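Protein FimX (Pseudomonas aeruginosa PAO1, PDB 3HV8) is probably a signalling protein with an EAL domain, a modified TIM-type barrel, holding C2E in a pocket in this structure. Local coordinates at residues Q25-L28 / S32-L35; K82-V87 / H110-S115; K106-L111 / V189-I194. One frame throughout, in Å; residues are numbered along the deposited sequence.

Interaction 1 (Q25-L28 / S32-L35)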
loop_
_atom_site.group_PDB
_atom_site.type_symbol
_atom_site.label_atom_id
_atom_site.label_comp_id
_atom_site.label_asym_id
_atom_site.label_seq_id
_atom_site.Cartn_x
_atom_site.Cartn_y
_atom_site.Cartn_z
ATOM N N GLN A 25 7.964 -14.075 16.788
ATOM C CA GLN A 25 8.119 -15.475 16.401
ATOM C C GLN A 25 6.860 -16.261 16.775
ATOM O O GLN A 25 6.323 -17.025 15.969
ATOM C CB GLN A 25 9.372 -16.076 17.054
ATOM C CG GLN A 25 10.671 -15.578 16.405
ATOM C CD GLN A 25 11.922 -15.845 17.236
ATOM O OE1 GLN A 25 11.883 -15.846 18.470
ATOM N NE2 GLN A 25 13.045 -16.056 16.556
ATOM N N GLN A 26 6.393 -16.046 17.995
ATOM C CA GLN A 26 5.188 -16.703 18.497
ATOM C C GLN A 26 3.932 -16.218 17.767
ATOM O O GLN A 26 3.064 -17.010 17.406
ATOM C CB GLN A 26 5.086 -16.443 19.998
ATOM C CG GLN A 26 3.825 -16.859 20.678
ATOM C CD GLN A 26 3.980 -16.748 22.178
ATOM O OE1 GLN A 26 4.635 -17.580 22.803
ATOM N NE2 GLN A 26 3.408 -15.700 22.760
ATOM N N ALA A 27 3.830 -14.911 17.546
ATOM C CA ALA A 27 2.668 -14.331 16.872
ATOM C C ALA A 27 2.443 -14.910 15.469
ATOM O O ALA A 27 1.295 -15.121 15.066
ATOM C CB ALA A 27 2.833 -12.801 16.785
ATOM N N LEU A 28 3.534 -15.143 14.741
ATOM C CA LEU A 28 3.510 -15.713 13.394
ATOM C C LEU A 28 2.947 -17.122 13.362
ATOM O O LEU A 28 2.496 -17.590 12.314
ATOM C CB LEU A 28 4.912 -15.722 12.788
ATOM C CG LEU A 28 5.353 -14.362 12.248
ATOM C CD1 LEU A 28 6.857 -14.357 12.046
ATOM C CD2 LEU A 28 4.587 -14.018 10.956
ATOM N N SER A 32 -1.521 -14.045 15.932
ATOM C CA SER A 32 -1.597 -12.922 16.858
ATOM C C SER A 32 -1.278 -11.609 16.153
ATOM O O SER A 32 -0.484 -10.796 16.640
ATOM C CB SER A 32 -0.691 -13.121 18.067
ATOM O OG SER A 32 -1.121 -12.284 19.129
ATOM N N PHE A 33 -1.909 -11.439 15.002
ATOM C CA PHE A 33 -1.892 -10.196 14.227
ATOM C C PHE A 33 -3.323 -9.889 13.825
ATOM O O PHE A 33 -4.198 -10.774 13.816
ATOM C CB PHE A 33 -1.057 -10.327 12.947
ATOM C CG PHE A 33 0.418 -10.492 13.182
ATOM C CD1 PHE A 33 1.238 -9.382 13.341
ATOM C CD2 PHE A 33 0.996 -11.757 13.223
ATOM C CE1 PHE A 33 2.589 -9.527 13.537
ATOM C CE2 PHE A 33 2.355 -11.905 13.422
ATOM C CZ PHE A 33 3.162 -10.776 13.577
ATOM N N ARG A 34 -3.576 -8.643 13.456
ATOM C CA ARG A 34 -4.884 -8.267 12.960
ATOM C C ARG A 34 -4.701 -7.382 11.731
ATOM O O ARG A 34 -3.839 -6.498 11.723
ATOM C CB ARG A 34 -5.648 -7.516 14.037
ATOM C CG ARG A 34 -6.977 -6.940 13.576
ATOM C CD ARG A 34 -7.747 -6.352 14.749
ATOM N NE ARG A 34 -8.032 -7.374 15.753
ATOM C CZ ARG A 34 -8.193 -7.131 17.049
ATOM N NH1 ARG A 34 -8.449 -8.135 17.879
ATOM N NH2 ARG A 34 -8.097 -5.892 17.516
ATOM N N LEU A 35 -5.502 -7.615 10.696
ATOM C CA LEU A 35 -5.544 -6.711 9.550
ATOM C C LEU A 35 -6.628 -5.655 9.732
ATOM O O LEU A 35 -7.775 -5.967 10.096
ATOM C CB LEU A 35 -5.802 -7.484 8.262
ATOM C CG LEU A 35 -4.771 -8.554 7.921
ATOM C CD1 LEU A 35 -5.081 -9.230 6.603
ATOM C CD2 LEU A 35 -3.364 -7.957 7.906
#

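Interaction 2 (K82-V87 / H110-S115). With C2E (9,9'-[(2R,3R,3aS,5S,7aR,9R,10R,10aS,12S,14aR)-3,5,10,12-tetrahydroxy-5,12-dioxidooctahydro-2H,7H-difuro[3,2-d:3',2'-j][1,3,7,9,2,8]tetraoxadiphosphacyclododecine-2,9-diyl]bis(2-amino-1,9-dihydro-6H-purin-6-one)), chain B.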
loop_
_atom_site.group_PDB
_atom_site.type_symbol
_atom_site.label_atom_id
_atom_site.label_comp_id
_atom_site.label_asym_id
_atom_site.label_seq_id
_atom_site.Cartn_x
_atom_site.Cartn_y
_atom_site.Cartn_z
ATOM N N LYS A 82 8.386 -13.497 6.472
ATOM C CA LYS A 82 7.305 -14.268 7.090
ATOM C C LYS A 82 6.106 -13.399 7.458
ATOM O O LYS A 82 4.964 -13.806 7.287
ATOM C CB LYS A 82 7.805 -15.013 8.334
ATOM C CG LYS A 82 8.432 -16.355 8.027
ATOM C CD LYS A 82 8.600 -17.180 9.294
ATOM C CE LYS A 82 10.063 -17.347 9.644
ATOM N NZ LYS A 82 10.746 -18.170 8.609
ATOM N N ILE A 83 6.347 -12.202 7.983
ATOM C CA ILE A 83 5.248 -11.292 8.266
ATOM C C ILE A 83 4.498 -10.921 6.987
ATOM O O ILE A 83 3.263 -10.957 6.945
ATOM C CB ILE A 83 5.750 -10.017 8.993
ATOM C CG1 ILE A 83 6.156 -10.367 10.430
ATOM C CG2 ILE A 83 4.698 -8.920 8.947
ATOM C CD1 ILE A 83 6.799 -9.211 11.191
ATOM N N ASP A 84 5.237 -10.599 5.931
ATOM C CA ASP A 84 4.592 -10.278 4.663
ATOM C C ASP A 84 3.769 -11.461 4.129
ATOM O O ASP A 84 2.665 -11.264 3.630
ATOM C CB ASP A 84 5.626 -9.829 3.615
ATOM C CG ASP A 84 6.132 -8.408 3.845
ATOM O OD1 ASP A 84 5.523 -7.646 4.637
ATOM O OD2 ASP A 84 7.153 -8.067 3.223
ATOM N N ARG A 85 4.284 -12.684 4.242
ATOM C CA ARG A 85 3.511 -13.833 3.768
ATOM C C ARG A 85 2.230 -13.995 4.584
ATOM O O ARG A 85 1.192 -14.346 4.023
ATOM C CB ARG A 85 4.320 -15.137 3.838
ATOM C CG ARG A 85 5.670 -15.124 3.111
ATOM C CD ARG A 85 5.572 -15.097 1.598
ATOM N NE ARG A 85 6.894 -15.203 0.958
ATOM C CZ ARG A 85 7.467 -16.350 0.587
ATOM N NH1 ARG A 85 8.669 -16.345 0.018
ATOM N NH2 ARG A 85 6.840 -17.506 0.781
ATOM N N TRP A 86 2.290 -13.736 5.893
ATOM C CA TRP A 86 1.095 -13.817 6.743
ATOM C C TRP A 86 0.057 -12.800 6.258
ATOM O O TRP A 86 -1.125 -13.114 6.111
ATOM C CB TRP A 86 1.449 -13.555 8.223
ATOM C CG TRP A 86 0.320 -13.847 9.151
ATOM C CD1 TRP A 86 0.113 -15.023 9.841
ATOM C CD2 TRP A 86 -0.771 -12.987 9.498
ATOM N NE1 TRP A 86 -1.032 -14.935 10.580
ATOM C CE2 TRP A 86 -1.609 -13.709 10.383
ATOM C CE3 TRP A 86 -1.141 -11.685 9.132
ATOM C CZ2 TRP A 86 -2.780 -13.165 10.922
ATOM C CZ3 TRP A 86 -2.305 -11.145 9.667
ATOM C CH2 TRP A 86 -3.116 -11.890 10.549
ATOM N N VAL A 87 0.503 -11.578 5.984
ATOM C CA VAL A 87 -0.410 -10.543 5.541
ATOM C C VAL A 87 -1.021 -10.892 4.199
ATOM O O VAL A 87 -2.229 -10.779 4.018
ATOM C CB VAL A 87 0.303 -9.180 5.449
ATOM C CG1 VAL A 87 -0.604 -8.148 4.758
ATOM C CG2 VAL A 87 0.739 -8.692 6.850
ATOM N N HIS A 110 1.069 -3.880 1.488
ATOM C CA HIS A 110 2.458 -3.464 1.607
ATOM C C HIS A 110 3.433 -4.626 1.478
ATOM O O HIS A 110 3.143 -5.754 1.916
ATOM C CB HIS A 110 2.689 -2.827 2.976
ATOM C CG HIS A 110 2.062 -1.481 3.142
ATOM N ND1 HIS A 110 2.590 -0.339 2.573
ATOM C CD2 HIS A 110 0.968 -1.086 3.831
ATOM C CE1 HIS A 110 1.843 0.698 2.908
ATOM N NE2 HIS A 110 0.849 0.271 3.667
ATOM N N LEU A 111 4.593 -4.343 0.887
ATOM C CA LEU A 111 5.729 -5.260 0.914
ATOM C C LEU A 111 6.916 -4.593 1.598
ATOM O O LEU A 111 7.263 -3.441 1.283
ATOM C CB LEU A 111 6.134 -5.666 -0.503
ATOM C CG LEU A 111 5.108 -6.507 -1.248
ATOM C CD1 LEU A 111 5.638 -6.789 -2.659
ATOM C CD2 LEU A 111 4.764 -7.816 -0.507
ATOM N N SER A 112 7.565 -5.305 2.509
ATOM C CA SER A 112 8.819 -4.815 3.080
ATOM C C SER A 112 9.969 -4.977 2.084
ATOM O O SER A 112 9.862 -5.717 1.102
ATOM C CB SER A 112 9.166 -5.585 4.362
ATOM O OG SER A 112 9.536 -6.914 4.045
ATOM N N SER A 113 11.082 -4.296 2.351
ATOM C CA SER A 113 12.246 -4.434 1.484
ATOM C C SER A 113 12.763 -5.870 1.461
ATOM O O SER A 113 13.333 -6.311 0.465
ATOM C CB SER A 113 13.353 -3.472 1.909
ATOM O OG SER A 113 13.856 -3.830 3.192
ATOM N N ALA A 114 12.582 -6.599 2.554
ATOM C CA ALA A 114 13.016 -7.992 2.574
ATOM C C ALA A 114 12.269 -8.801 1.520
ATOM O O ALA A 114 12.869 -9.605 0.809
ATOM C CB ALA A 114 12.831 -8.588 3.963
ATOM N N SER A 115 10.969 -8.565 1.377
ATOM C CA SER A 115 10.208 -9.278 0.358
ATOM C C SER A 115 10.634 -8.884 -1.059
ATOM O O SER A 115 10.605 -9.711 -1.967
ATOM C CB SER A 115 8.703 -9.105 0.560
ATOM O OG SER A 115 8.277 -9.825 1.708
HETATM P P1 C2E B . 2.223 4.199 5.406
HETATM O O2P C2E B . 2.334 4.604 3.865
HETATM O O1P C2E B . 2.718 5.357 6.177
HETATM O "O5'" C2E B . 0.732 4.001 5.934
HETATM C "C5'" C2E B . -0.013 5.186 6.277
HETATM C "C4'" C2E B . 0.010 5.518 7.784
HETATM O "O4'" C2E B . -0.829 6.676 8.015
HETATM C "C3'" C2E B . -0.699 4.358 8.473
HETATM O "O3'" C2E B . -0.071 4.104 9.739
HETATM C "C2'" C2E B . -2.165 4.832 8.608
HETATM O "O2'" C2E B . -2.841 4.277 9.721
HETATM C "C1'" C2E B . -1.963 6.335 8.798
HETATM N N9 C2E B . -3.085 7.161 8.379
HETATM C C8 C2E B . -4.125 6.801 7.555
HETATM N N7 C2E B . -4.842 7.862 7.262
HETATM C C5 C2E B . -4.304 8.941 7.903
HETATM C C6 C2E B . -4.651 10.310 7.964
HETATM O O6 C2E B . -5.589 10.793 7.328
HETATM N N1 C2E B . -3.882 11.091 8.736
HETATM C C2 C2E B . -2.820 10.600 9.430
HETATM N N2 C2E B . -2.077 11.464 10.193
HETATM N N3 C2E B . -2.486 9.332 9.382
HETATM C C4 C2E B . -3.200 8.495 8.627
HETATM P P11 C2E B . 0.226 2.566 10.109
HETATM O O21 C2E B . 0.837 2.537 11.559
HETATM O O11 C2E B . -0.975 1.730 9.910
HETATM O O5A C2E B . 1.293 2.101 9.032
HETATM C C5A C2E B . 2.573 2.747 9.000
HETATM C C4A C2E B . 3.504 2.045 8.014
HETATM O O4A C2E B . 3.696 0.685 8.431
HETATM C C3A C2E B . 2.964 1.944 6.586
HETATM O O3A C2E B . 3.275 3.087 5.798
HETATM C C2A C2E B . 3.795 0.775 6.051
HETATM O O2A C2E B . 5.135 1.207 5.759
HETATM C C1A C2E B . 3.895 -0.124 7.289
HETATM N N91 C2E B . 2.837 -1.124 7.231
HETATM C C81 C2E B . 1.563 -1.049 7.718
HETATM N N71 C2E B . 0.951 -2.171 7.453
HETATM C C51 C2E B . 1.818 -3.040 6.851
HETATM C C61 C2E B . 1.755 -4.367 6.379
HETATM O O61 C2E B . 0.710 -5.028 6.351
HETATM N N11 C2E B . 2.903 -4.862 5.847
HETATM C C21 C2E B . 4.064 -4.140 5.768
HETATM N N21 C2E B . 5.161 -4.700 5.178
HETATM N N31 C2E B . 4.131 -2.900 6.176
HETATM C C41 C2E B . 3.037 -2.360 6.725
HETATM O O HOH W 1 2.780 -7.169 4.286
HETATM O O HOH W 2 8.349 -12.700 0.864
#

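Interaction 3 (K106-L111 / V189-I194). With C2E (9,9'-[(2R,3R,3aS,5S,7aR,9R,10R,10aS,12S,14aR)-3,5,10,12-tetrahydroxy-5,12-dioxidooctahydro-2H,7H-difuro[3,2-d:3',2'-j][1,3,7,9,2,8]tetraoxadiphosphacyclododecine-2,9-diyl]bis(2-amino-1,9-dihydro-6H-purin-6-one)), chain B.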
loop_
_atom_site.group_PDB
_atom_site.type_symbol
_atom_site.label_atom_id
_atom_site.label_comp_id
_atom_site.label_asym_id
_atom_site.label_seq_id
_atom_site.Cartn_x
_atom_site.Cartn_y
_atom_site.Cartn_z
ATOM N N LYS A 106 -10.734 -4.635 -4.200
ATOM C CA LYS A 106 -9.314 -4.709 -4.525
ATOM C C LYS A 106 -8.555 -4.305 -3.268
ATOM O O LYS A 106 -8.943 -3.349 -2.596
ATOM C CB LYS A 106 -9.018 -3.749 -5.675
ATOM C CG LYS A 106 -7.592 -3.734 -6.145
ATOM C CD LYS A 106 -7.424 -2.843 -7.379
ATOM C CE LYS A 106 -8.094 -3.443 -8.602
ATOM N NZ LYS A 106 -7.548 -2.856 -9.874
ATOM N N LEU A 107 -7.491 -5.031 -2.936
ATOM C CA LEU A 107 -6.703 -4.730 -1.733
ATOM C C LEU A 107 -5.303 -4.269 -2.089
ATOM O O LEU A 107 -4.641 -4.882 -2.933
ATOM C CB LEU A 107 -6.607 -5.947 -0.819
ATOM C CG LEU A 107 -7.905 -6.437 -0.177
ATOM C CD1 LEU A 107 -7.599 -7.610 0.753
ATOM C CD2 LEU A 107 -8.604 -5.290 0.582
ATOM N N PHE A 108 -4.872 -3.194 -1.435
ATOM C CA PHE A 108 -3.514 -2.668 -1.539
ATOM C C PHE A 108 -2.714 -3.204 -0.365
ATOM O O PHE A 108 -3.074 -2.960 0.803
ATOM C CB PHE A 108 -3.535 -1.133 -1.496
ATOM C CG PHE A 108 -4.061 -0.489 -2.759
ATOM C CD1 PHE A 108 -3.206 0.248 -3.574
ATOM C CD2 PHE A 108 -5.389 -0.608 -3.120
ATOM C CE1 PHE A 108 -3.673 0.852 -4.734
ATOM C CE2 PHE A 108 -5.861 -0.013 -4.282
ATOM C CZ PHE A 108 -4.994 0.723 -5.088
ATOM N N VAL A 109 -1.658 -3.963 -0.660
ATOM C CA VAL A 109 -0.922 -4.690 0.365
ATOM C C VAL A 109 0.539 -4.283 0.339
ATOM O O VAL A 109 1.190 -4.340 -0.711
ATOM C CB VAL A 109 -1.040 -6.217 0.127
ATOM C CG1 VAL A 109 -0.166 -7.000 1.115
ATOM C CG2 VAL A 109 -2.497 -6.657 0.195
ATOM N N HIS A 110 1.069 -3.880 1.488
ATOM C CA HIS A 110 2.458 -3.464 1.607
ATOM C C HIS A 110 3.433 -4.626 1.478
ATOM O O HIS A 110 3.143 -5.754 1.916
ATOM C CB HIS A 110 2.689 -2.827 2.976
ATOM C CG HIS A 110 2.062 -1.481 3.142
ATOM N ND1 HIS A 110 2.590 -0.339 2.573
ATOM C CD2 HIS A 110 0.968 -1.086 3.831
ATOM C CE1 HIS A 110 1.843 0.698 2.908
ATOM N NE2 HIS A 110 0.849 0.271 3.667
ATOM N N LEU A 111 4.593 -4.343 0.887
ATOM C CA LEU A 111 5.729 -5.260 0.914
ATOM C C LEU A 111 6.916 -4.593 1.598
ATOM O O LEU A 111 7.263 -3.441 1.283
ATOM C CB LEU A 111 6.134 -5.666 -0.503
ATOM C CG LEU A 111 5.108 -6.507 -1.248
ATOM C CD1 LEU A 111 5.638 -6.789 -2.659
ATOM C CD2 LEU A 111 4.764 -7.816 -0.507
ATOM N N VAL A 189 4.181 -0.326 -12.657
ATOM C CA VAL A 189 3.259 0.117 -11.622
ATOM C C VAL A 189 2.133 0.914 -12.256
ATOM O O VAL A 189 2.328 1.620 -13.252
ATOM C CB VAL A 189 3.962 0.948 -10.526
ATOM C CG1 VAL A 189 5.024 0.123 -9.802
ATOM C CG2 VAL A 189 4.572 2.202 -11.118
ATOM N N GLN A 190 0.948 0.789 -11.682
ATOM C CA GLN A 190 -0.222 1.464 -12.219
ATOM C C GLN A 190 -0.666 2.611 -11.319
ATOM O O GLN A 190 -1.289 3.562 -11.801
ATOM C CB GLN A 190 -1.370 0.478 -12.405
ATOM C CG GLN A 190 -1.084 -0.636 -13.423
ATOM C CD GLN A 190 -0.326 -1.787 -12.817
ATOM O OE1 GLN A 190 -0.276 -1.937 -11.597
ATOM N NE2 GLN A 190 0.288 -2.602 -13.664
ATOM N N PHE A 191 -0.364 2.525 -10.026
ATOM C CA PHE A 191 -0.817 3.537 -9.071
ATOM C C PHE A 191 0.385 4.200 -8.429
ATOM O O PHE A 191 1.387 3.527 -8.121
ATOM C CB PHE A 191 -1.648 2.922 -7.926
ATOM C CG PHE A 191 -2.901 2.181 -8.364
ATOM C CD1 PHE A 191 -4.149 2.799 -8.335
ATOM C CD2 PHE A 191 -2.841 0.835 -8.705
ATOM C CE1 PHE A 191 -5.301 2.089 -8.705
ATOM C CE2 PHE A 191 -3.977 0.129 -9.065
ATOM C CZ PHE A 191 -5.213 0.748 -9.061
ATOM N N ILE A 192 0.275 5.495 -8.151
ATOM C CA ILE A 192 1.319 6.206 -7.423
ATOM C C ILE A 192 0.670 6.979 -6.290
ATOM O O ILE A 192 -0.211 7.839 -6.525
ATOM C CB ILE A 192 2.097 7.184 -8.330
ATOM C CG1 ILE A 192 2.808 6.450 -9.479
ATOM C CG2 ILE A 192 3.086 7.988 -7.508
ATOM C CD1 ILE A 192 3.967 5.528 -9.010
ATOM N N LYS A 193 1.082 6.666 -5.063
ATOM C CA LYS A 193 0.482 7.252 -3.881
ATOM C C LYS A 193 1.492 8.244 -3.364
ATOM O O LYS A 193 2.603 7.878 -2.970
ATOM C CB LYS A 193 0.180 6.171 -2.853
ATOM C CG LYS A 193 -0.562 6.657 -1.617
ATOM C CD LYS A 193 -0.940 5.464 -0.752
ATOM C CE LYS A 193 -1.917 5.888 0.304
ATOM N NZ LYS A 193 -2.199 4.747 1.223
ATOM N N ILE A 194 1.132 9.523 -3.398
ATOM C CA ILE A 194 2.095 10.549 -3.040
ATOM C C ILE A 194 2.243 10.689 -1.528
ATOM O O ILE A 194 1.347 10.332 -0.760
ATOM C CB ILE A 194 1.775 11.914 -3.702
ATOM C CG1 ILE A 194 0.551 12.572 -3.060
ATOM C CG2 ILE A 194 1.612 11.754 -5.225
ATOM C CD1 ILE A 194 0.370 14.027 -3.498
HETATM P P1 C2E B . 2.223 4.199 5.406
HETATM O O2P C2E B . 2.334 4.604 3.865
HETATM O O1P C2E B . 2.718 5.357 6.177
HETATM O "O5'" C2E B . 0.732 4.001 5.934
HETATM C "C5'" C2E B . -0.013 5.186 6.277
HETATM C "C4'" C2E B . 0.010 5.518 7.784
HETATM O "O4'" C2E B . -0.829 6.676 8.015
HETATM C "C3'" C2E B . -0.699 4.358 8.473
HETATM O "O3'" C2E B . -0.071 4.104 9.739
HETATM C "C2'" C2E B . -2.165 4.832 8.608
HETATM O "O2'" C2E B . -2.841 4.277 9.721
HETATM C "C1'" C2E B . -1.963 6.335 8.798
HETATM N N9 C2E B . -3.085 7.161 8.379
HETATM C C8 C2E B . -4.125 6.801 7.555
HETATM N N7 C2E B . -4.842 7.862 7.262
HETATM C C5 C2E B . -4.304 8.941 7.903
HETATM C C6 C2E B . -4.651 10.310 7.964
HETATM O O6 C2E B . -5.589 10.793 7.328
HETATM N N1 C2E B . -3.882 11.091 8.736
HETATM C C2 C2E B . -2.820 10.600 9.430
HETATM N N2 C2E B . -2.077 11.464 10.193
HETATM N N3 C2E B . -2.486 9.332 9.382
HETATM C C4 C2E B . -3.200 8.495 8.627
HETATM P P11 C2E B . 0.226 2.566 10.109
HETATM O O21 C2E B . 0.837 2.537 11.559
HETATM O O11 C2E B . -0.975 1.730 9.910
HETATM O O5A C2E B . 1.293 2.101 9.032
HETATM C C5A C2E B . 2.573 2.747 9.000
HETATM C C4A C2E B . 3.504 2.045 8.014
HETATM O O4A C2E B . 3.696 0.685 8.431
HETATM C C3A C2E B . 2.964 1.944 6.586
HETATM O O3A C2E B . 3.275 3.087 5.798
HETATM C C2A C2E B . 3.795 0.775 6.051
HETATM O O2A C2E B . 5.135 1.207 5.759
HETATM C C1A C2E B . 3.895 -0.124 7.289
HETATM N N91 C2E B . 2.837 -1.124 7.231
HETATM C C81 C2E B . 1.563 -1.049 7.718
HETATM N N71 C2E B . 0.951 -2.171 7.453
HETATM C C51 C2E B . 1.818 -3.040 6.851
HETATM C C61 C2E B . 1.755 -4.367 6.379
HETATM O O61 C2E B . 0.710 -5.028 6.351
HETATM N N11 C2E B . 2.903 -4.862 5.847
HETATM C C21 C2E B . 4.064 -4.140 5.768
HETATM N N21 C2E B . 5.161 -4.700 5.178
HETATM N N31 C2E B . 4.131 -2.900 6.176
HETATM C C41 C2E B . 3.037 -2.360 6.725
#

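Interaction 1 (Q25-L28 / S32-L35)
A27 meets S32 and F33 where helix 20-30 gives way to strand 33-42. The backbone part is a single hydrogen bond. S32 N donates to A27 O at 3.1 Å, with an N-H...O angle of 160°. The bond reaches back five residues and ties the turn just before the strand to the end of the helix. Beside it, A27 CB rests 3.8 Å from S32 CB. The S32 hydroxyl stands anti to the backbone N (chi1 -160°) and bonds to L58 O, so it is held by the neighbouring strand. In the EAL fold the first barrel strand runs antiparallel to the next. Here that pair is 33-42 with 49-58, and the contact sits at the start of strand 33-42. F33 meets both A27 and L28 on the apolar side. Its CG lies anti to the carbonyl carbon (chi1 -68°), which swings the ring back against the helix. Ring atom CE2 leads. F33 CE2 comes within 3.5 Å of A27 CB, which lies at an oblique angle to the ring. The same CE2 is 3.7 Å from L28 N, which lies at the ring edge, near its plane. L28 CA is also at that edge, in plane. L28 CB points away from the strand, but its CD2 branch returns to 3.9 Å from F33 CE2. The L28 and F33 side chains cross obliquely. On the barrel side, F33 packs on L55 and L57 of strand 49-58, and its ring meets that of W86. L57 touches A27 too.

Interaction 2 (K82-V87 / H110-S115)
D84 faces C2E with one carboxylate oxygen and the 110-115 segment with the other. D84 OD1 accepts from C2E N21 at 3.0 Å, with an N-H...O angle of 162°. Water 1 adds a second link. Water 1 donates to D84 OD1 and to H110 O, and it accepts from C2E N11 at 2.8 Å. D84 and H110 therefore read the same edge of the guanine base, one directly and both through the water. H110 also packs on the ligand. Its CB is 3.4 Å from C2E C21, and C2E C2A sits over the centre of the imidazole, 3.7 Å above its plane. V87 brings both methyls near C2E O61.

The next shell fixes D84. OD2 accepts three bonds. S115 OG donates to the anti lone pair of D84 OD2, at 2.6 Å. S112 N donates to D84 OD2 at 2.9 Å, on the syn side and tilted from the carboxylate plane. S112 OG meets D84 OD2 at 2.8 Å, from above that plane. The S112 hydroxyl lies between its backbone N and carbonyl carbon (chi1 70°). From there it donates to D84 and also takes a weak capping bond from S115 N, as the N-cap of helix 113-116. Farther out, water 2 joins R85 NE to S115 OG, and R85 itself forms a salt bridge with D118.

Because both oxygens are engaged, turning the D84 carboxylate would cost several bonds. Three N-H and O-H donors fix OD2, so OD1 is offered to C2E N21 and water 1 in a set orientation.

Interaction 3 (K106-L111 / V189-I194)
F108 and F191 meet inside the EAL barrel, a modified TIM-type fold. Strands 105-110 and 191-194 are not neighbours in the sheet. Strands 139-144 and 168-174 lie between them, so the contact bridges the barrel interior. The backbones stay well apart, and no hydrogen bond joins the two segments.

The aromatic contact is the main one. The edge of F108 points at the face of F191 in a T-shaped (edge-to-face) stack. The centroids are 5.0 Å apart and the planes stand at 72°. In both residues CG is anti to the carbonyl carbon, at chi1 -73° for F108 and -59° for F191. Both side chains start toward the other segment, and these torsions set how the rings are turned: F108 meets F191 with its edge. Round the pair, V140 and Q142 touch F108, while Q168 and A170 touch F191. These neighbours belong to the two intervening strands, so the stack is packed against the barrel wall.

The polar groups are held by other parts of the barrel. K106 NZ lies at the edge of the F191 ring, near its plane, 4.4 Å from CZ. It is not over the face, and it bonds to Q168 OE1. K193 extends inward from the other segment, with a salt bridge to E52 and a hydrogen bond to Q248. H110 makes a weak hydrogen bond to E52, so this acid is shared by both segments. K193 NZ and H110 NE2 remain 5.9 Å apart.

Farther along the same segment as F108, H110 and L111 line the C2E pocket. F191 is the first residue of strand 191-194, while F108 lies two residues before H110.

F108 CZ sits over the centre of the F191 ring, 3.8 Å above its plane, and is 3.9 Å from F191 CE1.

Overall arrangement
The three contacts follow the chain from the rim of the EAL barrel to its interior. Interaction 1 comes first, where helix 20-30 leads into strand 33-42. Interaction 2 has its centre 13 Å away and touches it: W86 of helix 80-96 packs on L35, and L28 lies against K82 and I83. Interactions 2 and 3 share H110 and L111, with centres 14 Å apart, and both touch C2E. V87 also packs on V109. Interactions 1 and 3 do not touch; their centres are 23 Å apart, but both reach the same sheet. Helix 80-96 thus connects the start of the first strand to the ligand pocket, and strand 105-110 joins the pocket to the core.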